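Uncharacterized protein PF1083 (Pyrococcus furiosus, PDB 3NRN) is of unknown function but binds adenosine monophosphate and probably belongs to the flavin-containing amine oxidoreductases, a family generally assigned oxidoreductase activity. Local coordinates at residues L144-E149 with F288-M293; N82-I87 with F94-S99; G380-G385 with D390-G395; I367-P370 with V374-V377. All coordinates share one frame; numbering follows the deposited sequence.

Interaction 1: L144-E149 with F288-M293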
loop_
_atom_site.group_PDB
_atom_site.type_symbol
_atom_site.label_atom_id
_atom_site.label_comp_id
_atom_site.label_asym_id
_atom_site.label_seq_id
_atom_site.Cartn_x
_atom_site.Cartn_y
_atom_site.Cartn_z
ATOM N N LEU A 144 17.793 7.148 -16.525
ATOM C CA LEU A 144 17.615 6.155 -15.481
ATOM C C LEU A 144 17.292 6.763 -14.120
ATOM O O LEU A 144 16.372 6.312 -13.436
ATOM C CB LEU A 144 18.869 5.284 -15.370
ATOM C CG LEU A 144 18.835 4.174 -14.314
ATOM C CD1 LEU A 144 17.740 3.178 -14.641
ATOM C CD2 LEU A 144 20.176 3.480 -14.267
ATOM N N LEU A 145 18.051 7.779 -13.728
ATOM C CA LEU A 145 17.841 8.434 -12.443
ATOM C C LEU A 145 16.470 9.095 -12.380
ATOM O O LEU A 145 15.864 9.199 -11.309
ATOM C CB LEU A 145 18.942 9.468 -12.206
ATOM C CG LEU A 145 20.319 8.830 -12.012
ATOM C CD1 LEU A 145 21.415 9.878 -12.140
ATOM C CD2 LEU A 145 20.358 8.149 -10.648
ATOM N N SER A 146 15.984 9.526 -13.537
ATOM C CA SER A 146 14.689 10.174 -13.639
ATOM C C SER A 146 13.572 9.143 -13.474
ATOM O O SER A 146 12.596 9.383 -12.767
ATOM C CB SER A 146 14.569 10.877 -14.995
ATOM O OG SER A 146 13.419 11.701 -15.043
ATOM N N VAL A 147 13.716 7.997 -14.133
ATOM C CA VAL A 147 12.717 6.940 -14.026
ATOM C C VAL A 147 12.684 6.367 -12.605
ATOM O O VAL A 147 11.612 6.109 -12.067
ATOM C CB VAL A 147 13.000 5.791 -15.023
ATOM C CG1 VAL A 147 12.124 4.571 -14.697
ATOM C CG2 VAL A 147 12.722 6.265 -16.439
ATOM N N LEU A 148 13.856 6.172 -12.001
ATOM C CA LEU A 148 13.928 5.632 -10.649
ATOM C C LEU A 148 13.357 6.612 -9.639
ATOM O O LEU A 148 12.916 6.207 -8.565
ATOM C CB LEU A 148 15.369 5.273 -10.275
ATOM C CG LEU A 148 15.947 4.023 -10.951
ATOM C CD1 LEU A 148 17.369 3.788 -10.477
ATOM C CD2 LEU A 148 15.084 2.820 -10.625
ATOM N N GLU A 149 13.372 7.898 -9.988
ATOM C CA GLU A 149 12.828 8.938 -9.121
ATOM C C GLU A 149 11.306 8.814 -9.158
ATOM O O GLU A 149 10.631 9.023 -8.151
ATOM C CB GLU A 149 13.252 10.326 -9.611
ATOM C CG GLU A 149 12.818 11.484 -8.713
ATOM C CD GLU A 149 13.707 11.674 -7.491
ATOM O OE1 GLU A 149 13.451 12.620 -6.712
ATOM O OE2 GLU A 149 14.660 10.888 -7.309
ATOM N N PHE A 288 5.014 5.053 -15.862
ATOM C CA PHE A 288 5.882 5.908 -15.067
ATOM C C PHE A 288 6.053 7.216 -15.831
ATOM O O PHE A 288 6.120 7.214 -17.058
ATOM C CB PHE A 288 7.230 5.225 -14.847
ATOM C CG PHE A 288 7.168 4.091 -13.874
ATOM C CD1 PHE A 288 7.112 4.340 -12.507
ATOM C CD2 PHE A 288 7.115 2.771 -14.321
ATOM C CE1 PHE A 288 7.000 3.290 -11.593
ATOM C CE2 PHE A 288 7.003 1.714 -13.415
ATOM C CZ PHE A 288 6.945 1.976 -12.049
ATOM N N THR A 289 6.122 8.330 -15.109
ATOM C CA THR A 289 6.248 9.632 -15.750
ATOM C C THR A 289 7.487 10.407 -15.306
ATOM O O THR A 289 7.384 11.463 -14.684
ATOM C CB THR A 289 4.996 10.486 -15.475
ATOM O OG1 THR A 289 4.830 10.640 -14.059
ATOM C CG2 THR A 289 3.748 9.803 -16.044
ATOM N N PRO A 290 8.677 9.889 -15.627
ATOM C CA PRO A 290 9.906 10.583 -15.235
ATOM C C PRO A 290 9.914 12.019 -15.762
ATOM O O PRO A 290 9.533 12.272 -16.906
ATOM C CB PRO A 290 11.001 9.723 -15.866
ATOM C CG PRO A 290 10.325 9.173 -17.101
ATOM C CD PRO A 290 8.963 8.789 -16.567
ATOM N N GLY A 291 10.328 12.957 -14.916
ATOM C CA GLY A 291 10.378 14.346 -15.330
ATOM C C GLY A 291 9.206 15.191 -14.871
ATOM O O GLY A 291 9.329 16.406 -14.803
ATOM N N LEU A 292 8.073 14.566 -14.557
ATOM C CA LEU A 292 6.895 15.315 -14.108
ATOM C C LEU A 292 6.766 15.263 -12.583
ATOM O O LEU A 292 7.438 14.459 -11.931
ATOM C CB LEU A 292 5.623 14.736 -14.745
ATOM C CG LEU A 292 5.589 14.489 -16.262
ATOM C CD1 LEU A 292 4.172 14.080 -16.655
ATOM C CD2 LEU A 292 6.013 15.739 -17.037
HETATM N N MSE A 293 5.922 16.123 -12.011
HETATM C CA MSE A 293 5.721 16.101 -10.563
HETATM C C MSE A 293 4.944 14.800 -10.314
HETATM O O MSE A 293 5.217 14.083 -9.355
HETATM C CB MSE A 293 4.932 17.334 -10.076
HETATM C CG MSE A 293 5.055 17.593 -8.550
HETATM SE SE MSE A 293 4.411 19.200 -7.935
HETATM C CE MSE A 293 5.790 20.273 -8.307
HETATM O O HOH W 1 11.585 11.808 -12.532
#
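Pro290 sets its ring against two successive residues of the helix, Ser146 and Val147, with its CA 4.8 Å from the CA of Val147. Its CB comes within 3.2 Å of Ser146 OG, while its CG lies 3.8 Å from Val147 CG2; the valine and proline run alongside each other and point the same way. Both also pack on Ile87 of strand 86-89. Pro290 is the second residue of a type II beta turn from Thr289 to Leu292, closed by a backbone bond from Leu292 N to Thr289 O (3.2 Å). The turn belongs to the loop between the adjacent antiparallel strands 286-288 and 296-298, and it brings that loop onto helix 142-156. Gly291 follows with phi near 100°, where a side chain would press on the carbonyl oxygen of Pro290. Its N is 3.3 Å from Ser146 OG at too poor an angle for a bond. A water accepts from Gly291 N at 2.9 Å instead. The same water donates to Ser146 O and also bonds Ser146 OG. A chi1 of -170° swings OG away from the serine's backbone N and toward Pro290 and the water. Leu292 then turns to Glu336 and Ile340 of helix 326-340.

Interaction 2: N82-I87 with F94-S99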
loop_
_atom_site.group_PDB
_atom_site.type_symbol
_atom_site.label_atom_id
_atom_site.label_comp_id
_atom_site.label_asym_id
_atom_site.label_seq_id
_atom_site.Cartn_x
_atom_site.Cartn_y
_atom_site.Cartn_z
ATOM N N ASN A 82 -0.500 -6.260 -18.377
ATOM C CA ASN A 82 0.065 -6.766 -19.639
ATOM C C ASN A 82 1.570 -6.545 -19.540
ATOM O O ASN A 82 2.281 -7.412 -19.031
ATOM C CB ASN A 82 -0.513 -6.005 -20.846
ATOM C CG ASN A 82 -2.015 -6.170 -20.989
ATOM O OD1 ASN A 82 -2.783 -5.755 -20.126
ATOM N ND2 ASN A 82 -2.440 -6.774 -22.096
ATOM N N PRO A 83 2.100 -5.423 -20.074
ATOM C CA PRO A 83 3.543 -5.383 -19.845
ATOM C C PRO A 83 3.596 -4.948 -18.380
ATOM O O PRO A 83 2.734 -4.183 -17.936
ATOM C CB PRO A 83 4.016 -4.294 -20.802
ATOM C CG PRO A 83 2.896 -3.362 -20.810
ATOM C CD PRO A 83 1.674 -4.265 -20.876
ATOM N N LYS A 84 4.561 -5.456 -17.622
ATOM C CA LYS A 84 4.674 -5.104 -16.211
ATOM C C LYS A 84 4.568 -3.600 -16.014
ATOM O O LYS A 84 3.979 -3.131 -15.037
ATOM C CB LYS A 84 5.996 -5.627 -15.639
ATOM C CG LYS A 84 5.961 -7.111 -15.275
ATOM C CD LYS A 84 7.366 -7.675 -15.109
ATOM C CE LYS A 84 7.355 -8.912 -14.234
ATOM N NZ LYS A 84 6.255 -9.847 -14.596
ATOM N N GLY A 85 5.125 -2.846 -16.955
ATOM C CA GLY A 85 5.069 -1.400 -16.863
ATOM C C GLY A 85 5.568 -0.704 -18.114
ATOM O O GLY A 85 6.206 -1.322 -18.964
ATOM N N LYS A 86 5.275 0.589 -18.214
ATOM C CA LYS A 86 5.690 1.398 -19.354
ATOM C C LYS A 86 6.244 2.744 -18.887
ATOM O O LYS A 86 6.127 3.105 -17.710
ATOM C CB LYS A 86 4.505 1.618 -20.295
ATOM C CG LYS A 86 3.978 0.336 -20.909
ATOM C CD LYS A 86 2.886 0.616 -21.919
ATOM C CE LYS A 86 2.525 -0.650 -22.678
ATOM N NZ LYS A 86 1.515 -0.397 -23.739
ATOM N N ILE A 87 6.833 3.491 -19.817
ATOM C CA ILE A 87 7.433 4.780 -19.494
ATOM C C ILE A 87 7.075 5.904 -20.473
ATOM O O ILE A 87 6.996 5.686 -21.679
ATOM C CB ILE A 87 8.971 4.641 -19.434
ATOM C CG1 ILE A 87 9.343 3.558 -18.416
ATOM C CG2 ILE A 87 9.611 5.976 -19.058
ATOM C CD1 ILE A 87 10.830 3.329 -18.257
ATOM N N PHE A 94 6.368 4.080 -23.970
ATOM C CA PHE A 94 6.877 2.815 -24.473
ATOM C C PHE A 94 7.060 1.736 -23.414
ATOM O O PHE A 94 6.968 1.996 -22.213
ATOM C CB PHE A 94 8.199 3.072 -25.193
ATOM C CG PHE A 94 9.201 3.820 -24.363
ATOM C CD1 PHE A 94 9.997 3.152 -23.440
ATOM C CD2 PHE A 94 9.342 5.198 -24.499
ATOM C CE1 PHE A 94 10.923 3.841 -22.665
ATOM C CE2 PHE A 94 10.263 5.903 -23.730
ATOM C CZ PHE A 94 11.057 5.222 -22.810
ATOM N N HIS A 95 7.328 0.521 -23.885
ATOM C CA HIS A 95 7.537 -0.636 -23.025
ATOM C C HIS A 95 8.793 -0.415 -22.188
ATOM O O HIS A 95 9.801 0.082 -22.687
ATOM C CB HIS A 95 7.682 -1.889 -23.892
ATOM C CG HIS A 95 7.712 -3.171 -23.119
ATOM N ND1 HIS A 95 8.730 -3.495 -22.248
ATOM C CD2 HIS A 95 6.860 -4.225 -23.112
ATOM C CE1 HIS A 95 8.507 -4.694 -21.741
ATOM N NE2 HIS A 95 7.379 -5.159 -22.249
ATOM N N TYR A 96 8.732 -0.794 -20.915
ATOM C CA TYR A 96 9.868 -0.602 -20.023
ATOM C C TYR A 96 11.162 -1.222 -20.545
ATOM O O TYR A 96 12.246 -0.717 -20.258
ATOM C CB TYR A 96 9.542 -1.134 -18.617
ATOM C CG TYR A 96 9.585 -2.640 -18.458
ATOM C CD1 TYR A 96 10.786 -3.302 -18.199
ATOM C CD2 TYR A 96 8.421 -3.405 -18.562
ATOM C CE1 TYR A 96 10.828 -4.692 -18.045
ATOM C CE2 TYR A 96 8.454 -4.793 -18.412
ATOM C CZ TYR A 96 9.659 -5.427 -18.154
ATOM O OH TYR A 96 9.691 -6.795 -18.010
ATOM N N ARG A 97 11.063 -2.304 -21.310
ATOM C CA ARG A 97 12.265 -2.939 -21.843
ATOM C C ARG A 97 13.053 -1.999 -22.751
ATOM O O ARG A 97 14.280 -2.062 -22.799
ATOM C CB ARG A 97 11.918 -4.218 -22.614
ATOM C CG ARG A 97 11.649 -5.432 -21.733
ATOM C CD ARG A 97 11.581 -6.710 -22.562
ATOM N NE ARG A 97 11.337 -7.902 -21.750
ATOM C CZ ARG A 97 12.140 -8.329 -20.778
ATOM N NH1 ARG A 97 13.248 -7.662 -20.483
ATOM N NH2 ARG A 97 11.832 -9.425 -20.097
ATOM N N GLU A 98 12.346 -1.127 -23.465
ATOM C CA GLU A 98 12.986 -0.180 -24.377
ATOM C C GLU A 98 13.968 0.723 -23.641
ATOM O O GLU A 98 14.863 1.312 -24.246
ATOM C CB GLU A 98 11.931 0.687 -25.064
ATOM C CG GLU A 98 10.777 -0.093 -25.671
ATOM C CD GLU A 98 11.243 -1.172 -26.626
ATOM O OE1 GLU A 98 11.931 -0.837 -27.611
ATOM O OE2 GLU A 98 10.919 -2.355 -26.391
ATOM N N SER A 99 13.795 0.824 -22.329
ATOM C CA SER A 99 14.650 1.663 -21.499
ATOM C C SER A 99 16.151 1.448 -21.717
ATOM O O SER A 99 16.933 2.402 -21.661
ATOM C CB SER A 99 14.315 1.436 -20.025
ATOM O OG SER A 99 12.943 1.685 -19.778
#
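Ile87 and Phe94 form an antiparallel hydrogen-bonded pair, with Ile87 N to Phe94 O at 2.8 Å and Phe94 N to Ile87 O at 2.9 Å; Lys86 and His95 follow as a non-hydrogen-bonded pair, and Tyr96 N reaches Gly85 O at 3.2 Å. This is the open end of the hairpin of strands 86-89 and 92-95, where the second strand passes into a 3-10 turn. Phe94 CG sits between the backbone N and the carbonyl carbon (chi1 53°), which folds the ring over the neighbouring strand: Ile87 O lies above one ring face and Phe94 CE1 is 3.9 Å from Ile87 CB. Phe143 of helix 142-156 touches both side chains. An alanine in place of Phe94 is likely to leave Ile87 and Phe143 without this apolar partner and open a gap between hairpin and helix. Farther along, Gly85 O approaches the Tyr96 ring at its edge, in plane, 3.1 Å from CD2. Pro83 CB meets His95 CD2 at 3.7 Å. The imidazole is held by Arg97 N, which donates in the ring plane to His95 ND1 at 2.8 Å. ND1 therefore acts as an acceptor, consistent with a neutral ring protonated at NE2. Two donors on Tyr96 O, Ser99 N and Ser99 OG, stabilise the turn, whereas Ile87 and Phe94 are joined by both backbone bonds and apolar side-chain contact.

Interaction 3: G380-G385 with D390-G395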
loop_
_atom_site.group_PDB
_atom_site.type_symbol
_atom_site.label_atom_id
_atom_site.label_comp_id
_atom_site.label_asym_id
_atom_site.label_seq_id
_atom_site.Cartn_x
_atom_site.Cartn_y
_atom_site.Cartn_z
ATOM N N GLY A 380 1.578 1.124 9.136
ATOM C CA GLY A 380 2.520 1.413 10.199
ATOM C C GLY A 380 3.552 0.315 10.349
ATOM O O GLY A 380 4.460 0.412 11.174
ATOM N N TYR A 381 3.411 -0.742 9.558
ATOM C CA TYR A 381 4.350 -1.846 9.619
ATOM C C TYR A 381 4.529 -2.545 8.276
ATOM O O TYR A 381 3.878 -3.550 7.993
ATOM C CB TYR A 381 3.912 -2.864 10.685
ATOM C CG TYR A 381 4.860 -4.044 10.843
ATOM C CD1 TYR A 381 6.246 -3.866 10.782
ATOM C CD2 TYR A 381 4.373 -5.333 11.084
ATOM C CE1 TYR A 381 7.124 -4.942 10.955
ATOM C CE2 TYR A 381 5.239 -6.414 11.260
ATOM C CZ TYR A 381 6.615 -6.212 11.194
ATOM O OH TYR A 381 7.477 -7.274 11.369
ATOM N N ARG A 382 5.399 -1.988 7.442
ATOM C CA ARG A 382 5.700 -2.586 6.149
ATOM C C ARG A 382 7.176 -2.951 6.193
ATOM O O ARG A 382 8.041 -2.078 6.180
ATOM C CB ARG A 382 5.422 -1.605 5.002
ATOM C CG ARG A 382 3.938 -1.407 4.729
ATOM C CD ARG A 382 3.663 -0.541 3.510
ATOM N NE ARG A 382 3.961 0.865 3.754
ATOM C CZ ARG A 382 5.170 1.407 3.661
ATOM N NH1 ARG A 382 6.214 0.661 3.321
ATOM N NH2 ARG A 382 5.337 2.697 3.917
ATOM N N PRO A 383 7.478 -4.254 6.279
ATOM C CA PRO A 383 8.864 -4.728 6.332
ATOM C C PRO A 383 9.687 -4.221 5.153
ATOM O O PRO A 383 9.136 -3.862 4.106
ATOM C CB PRO A 383 8.705 -6.245 6.324
ATOM C CG PRO A 383 7.416 -6.443 7.065
ATOM C CD PRO A 383 6.535 -5.372 6.452
ATOM N N PRO A 384 11.021 -4.177 5.313
ATOM C CA PRO A 384 11.908 -3.706 4.244
ATOM C C PRO A 384 11.614 -4.421 2.930
ATOM O O PRO A 384 11.467 -5.644 2.903
ATOM C CB PRO A 384 13.300 -4.031 4.784
ATOM C CG PRO A 384 13.120 -3.849 6.262
ATOM C CD PRO A 384 11.800 -4.564 6.502
ATOM N N GLY A 385 11.516 -3.648 1.853
ATOM C CA GLY A 385 11.239 -4.215 0.547
ATOM C C GLY A 385 9.756 -4.339 0.246
ATOM O O GLY A 385 9.368 -4.462 -0.911
ATOM N N ASP A 390 1.180 -4.753 -0.562
ATOM C CA ASP A 390 1.879 -6.025 -0.477
ATOM C C ASP A 390 2.740 -5.902 0.784
ATOM O O ASP A 390 2.952 -6.877 1.506
ATOM C CB ASP A 390 2.742 -6.272 -1.722
ATOM C CG ASP A 390 1.972 -6.987 -2.835
ATOM O OD1 ASP A 390 1.491 -8.118 -2.606
ATOM O OD2 ASP A 390 1.848 -6.421 -3.935
ATOM N N GLY A 391 3.215 -4.686 1.050
ATOM C CA GLY A 391 4.013 -4.440 2.241
ATOM C C GLY A 391 3.156 -4.646 3.480
ATOM O O GLY A 391 3.619 -5.164 4.503
ATOM N N ILE A 392 1.896 -4.237 3.397
ATOM C CA ILE A 392 0.979 -4.405 4.513
ATOM C C ILE A 392 0.792 -5.898 4.789
ATOM O O ILE A 392 0.870 -6.340 5.937
ATOM C CB ILE A 392 -0.388 -3.754 4.206
ATOM C CG1 ILE A 392 -0.238 -2.228 4.217
ATOM C CG2 ILE A 392 -1.438 -4.219 5.220
ATOM C CD1 ILE A 392 -1.522 -1.474 3.923
ATOM N N ALA A 393 0.551 -6.668 3.728
ATOM C CA ALA A 393 0.360 -8.114 3.841
ATOM C C ALA A 393 1.606 -8.786 4.418
ATOM O O ALA A 393 1.511 -9.714 5.219
ATOM C CB ALA A 393 0.031 -8.704 2.478
ATOM N N LEU A 394 2.777 -8.317 3.998
ATOM C CA LEU A 394 4.041 -8.860 4.483
ATOM C C LEU A 394 4.145 -8.628 5.993
ATOM O O LEU A 394 4.667 -9.458 6.723
ATOM C CB LEU A 394 5.208 -8.169 3.774
ATOM C CG LEU A 394 6.628 -8.571 4.175
ATOM C CD1 LEU A 394 6.872 -10.039 3.860
ATOM C CD2 LEU A 394 7.617 -7.699 3.424
ATOM N N GLY A 395 3.638 -7.486 6.449
ATOM C CA GLY A 395 3.676 -7.163 7.863
ATOM C C GLY A 395 2.749 -8.062 8.658
ATOM O O GLY A 395 3.058 -8.457 9.782
HETATM O O HOH W 2 1.248 -4.734 8.178
#
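Pro383 and Leu394 make the tight centre of this contact: Pro383 CB stands 3.4 Å from Leu394 CD2, closer than usual for two carbons, as the two side chains pass one another running in contrary senses. A chi1 of 178° swings the Leu394 branch away from its backbone N and against the proline ring. Close approach of the backbones depends on Gly391 and Gly395, one turn apart in a GxxxG spacing. A CB on Gly395 would fall 2.2 Å from Tyr381 O, and one on Gly391 would clash with Arg382 CD. Into the room this leaves, Arg382 CG settles 3.6 Å from Gly391 C, and Pro383 CD lies 3.5 Å from Gly391 O. Tyr381 CE2 also comes close, 3.3 Å from Gly395 O. The outer side is looser. Pro384 has little share in the contact, its O 4.4 Å from Leu394 CD2; its ring points away from helix 388-402 and touches Glu167 and Lys170. The Arg382 chain, bent at chi3, turns its polar end to a salt bridge between Arg382 NE and Asp379 OD1. As in related flavin amine oxidases, the loop and helix probably follow the last strand of the nucleotide-binding fold. The side chain of Ile392 is about 6 Å from the bound AMP, near without touching. With no direct hydrogen bond between the two segments, and a water near Tyr381 O and Ile392 O at most a possible link, their union rests mainly on the close fit that the two glycines allow.

Interaction 4: I367-P370 with V374-V377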
loop_
_atom_site.group_PDB
_atom_site.type_symbol
_atom_site.label_atom_id
_atom_site.label_comp_id
_atom_site.label_asym_id
_atom_site.label_seq_id
_atom_site.Cartn_x
_atom_site.Cartn_y
_atom_site.Cartn_z
ATOM N N ILE A 367 14.054 1.489 15.985
ATOM C CA ILE A 367 13.620 0.641 17.079
ATOM C C ILE A 367 12.321 -0.047 16.666
ATOM O O ILE A 367 11.382 0.604 16.205
ATOM C CB ILE A 367 13.423 1.482 18.345
ATOM C CG1 ILE A 367 14.650 2.381 18.541
ATOM C CG2 ILE A 367 13.248 0.569 19.557
ATOM C CD1 ILE A 367 14.505 3.422 19.631
ATOM N N GLU A 368 12.267 -1.367 16.807
ATOM C CA GLU A 368 11.065 -2.092 16.410
ATOM C C GLU A 368 9.987 -2.058 17.490
ATOM O O GLU A 368 10.265 -1.713 18.643
ATOM C CB GLU A 368 11.414 -3.538 16.051
ATOM C CG GLU A 368 11.673 -4.459 17.226
ATOM C CD GLU A 368 12.091 -5.851 16.772
ATOM O OE1 GLU A 368 11.950 -6.811 17.559
ATOM O OE2 GLU A 368 12.570 -5.982 15.624
ATOM N N TRP A 369 8.754 -2.396 17.114
ATOM C CA TRP A 369 7.646 -2.400 18.070
ATOM C C TRP A 369 8.086 -3.278 19.235
ATOM O O TRP A 369 8.473 -4.419 19.039
ATOM C CB TRP A 369 6.379 -2.956 17.417
ATOM C CG TRP A 369 5.203 -2.976 18.344
ATOM C CD1 TRP A 369 4.645 -4.069 18.940
ATOM C CD2 TRP A 369 4.440 -1.844 18.785
ATOM N NE1 TRP A 369 3.581 -3.691 19.723
ATOM C CE2 TRP A 369 3.432 -2.331 19.646
ATOM C CE3 TRP A 369 4.510 -0.470 18.536
ATOM C CZ2 TRP A 369 2.496 -1.491 20.257
ATOM C CZ3 TRP A 369 3.575 0.370 19.146
ATOM C CH2 TRP A 369 2.583 -0.146 19.994
ATOM N N PRO A 370 8.022 -2.751 20.469
ATOM C CA PRO A 370 8.429 -3.459 21.692
ATOM C C PRO A 370 7.492 -4.443 22.402
ATOM O O PRO A 370 7.964 -5.276 23.172
ATOM C CB PRO A 370 8.815 -2.311 22.616
ATOM C CG PRO A 370 7.739 -1.310 22.307
ATOM C CD PRO A 370 7.632 -1.362 20.777
ATOM N N VAL A 374 0.274 -6.883 22.169
ATOM C CA VAL A 374 -0.354 -5.967 21.229
ATOM C C VAL A 374 0.636 -5.775 20.103
ATOM O O VAL A 374 1.804 -5.470 20.352
ATOM C CB VAL A 374 -0.636 -4.575 21.848
ATOM C CG1 VAL A 374 -1.273 -3.671 20.808
ATOM C CG2 VAL A 374 -1.539 -4.712 23.059
ATOM N N LEU A 375 0.173 -5.967 18.872
ATOM C CA LEU A 375 1.019 -5.794 17.697
ATOM C C LEU A 375 0.366 -4.820 16.737
ATOM O O LEU A 375 -0.846 -4.630 16.755
ATOM C CB LEU A 375 1.251 -7.127 16.980
ATOM C CG LEU A 375 1.960 -8.242 17.749
ATOM C CD1 LEU A 375 2.208 -9.403 16.796
ATOM C CD2 LEU A 375 3.282 -7.733 18.340
ATOM N N VAL A 376 1.180 -4.211 15.893
ATOM C CA VAL A 376 0.696 -3.239 14.922
ATOM C C VAL A 376 0.783 -3.785 13.499
ATOM O O VAL A 376 1.797 -4.371 13.120
ATOM C CB VAL A 376 1.539 -1.932 15.009
ATOM C CG1 VAL A 376 1.194 -0.984 13.853
ATOM C CG2 VAL A 376 1.294 -1.249 16.340
ATOM N N VAL A 377 -0.285 -3.621 12.721
ATOM C CA VAL A 377 -0.272 -4.045 11.320
ATOM C C VAL A 377 -0.853 -2.896 10.515
ATOM O O VAL A 377 -1.491 -2.005 11.089
ATOM C CB VAL A 377 -1.106 -5.337 11.048
ATOM C CG1 VAL A 377 -0.543 -6.498 11.859
ATOM C CG2 VAL A 377 -2.589 -5.106 11.368
#
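Trp369 lays its indole across the strand, and Val376 is the bump that meets its face. Val376 CG2 stands 3.8 Å from the centroid of the six-membered ring and only 3° off its normal, a clear CH-pi contact. On the opposite face Pro370 CD lies 3.6 Å above the plane, away from the ring centre, so the flat ring fits between two aliphatic bumps. The indole reaches the strand because CG is anti to the backbone N (chi1 -179°). Its nitrogen side meets the backbone: NE1 donates to Val374 O, with an N-H...O angle of 150° and the oxygen tilted out of the ring plane. The 2.6 Å between Trp369 NE1 and Val374 O is short and may reflect coordinate error. Leu375 CD2 packs beside Trp369 CD1 at 4.0 Å. Phe253 and side chains of helix 241-248, among them Val245 and Ile248, also touch the indole. Thus the loop is fastened onto strand 374-376, an outermost strand of the parallel Rossmann-type sheet. A leucine instead of Trp369 would probably leave Val374 O without this donor and Val376 without its aromatic face. The single polar bond is consistent with the N-H helping to set the ring's orientation, alongside apolar contacts on both faces.

In the fold
The four contacts form two pairs in different parts of the molecule. Interactions 1 and 2 have centres about 13 Å apart and meet directly: Phe288 N lies 2.9 Å from Lys86 O, probably a hydrogen bond, and Val147 CG2 packs 3.9 Å from Ile87 CD1, so strand 86-89 serves both. Interactions 3 and 4, centres about 12 Å apart, touch where Tyr381 CD2 comes 3.4 Å from Val376 O, strand 374-376 leading into helix 388-402. This second pair lies nearer the nucleotide, without touching it: the side chains of Ile392 and Val376 are about 6 Å and 9 Å from AMP. Interactions 2 and 4, about 38 Å apart between centres, lie on opposite sides of the chain's centre.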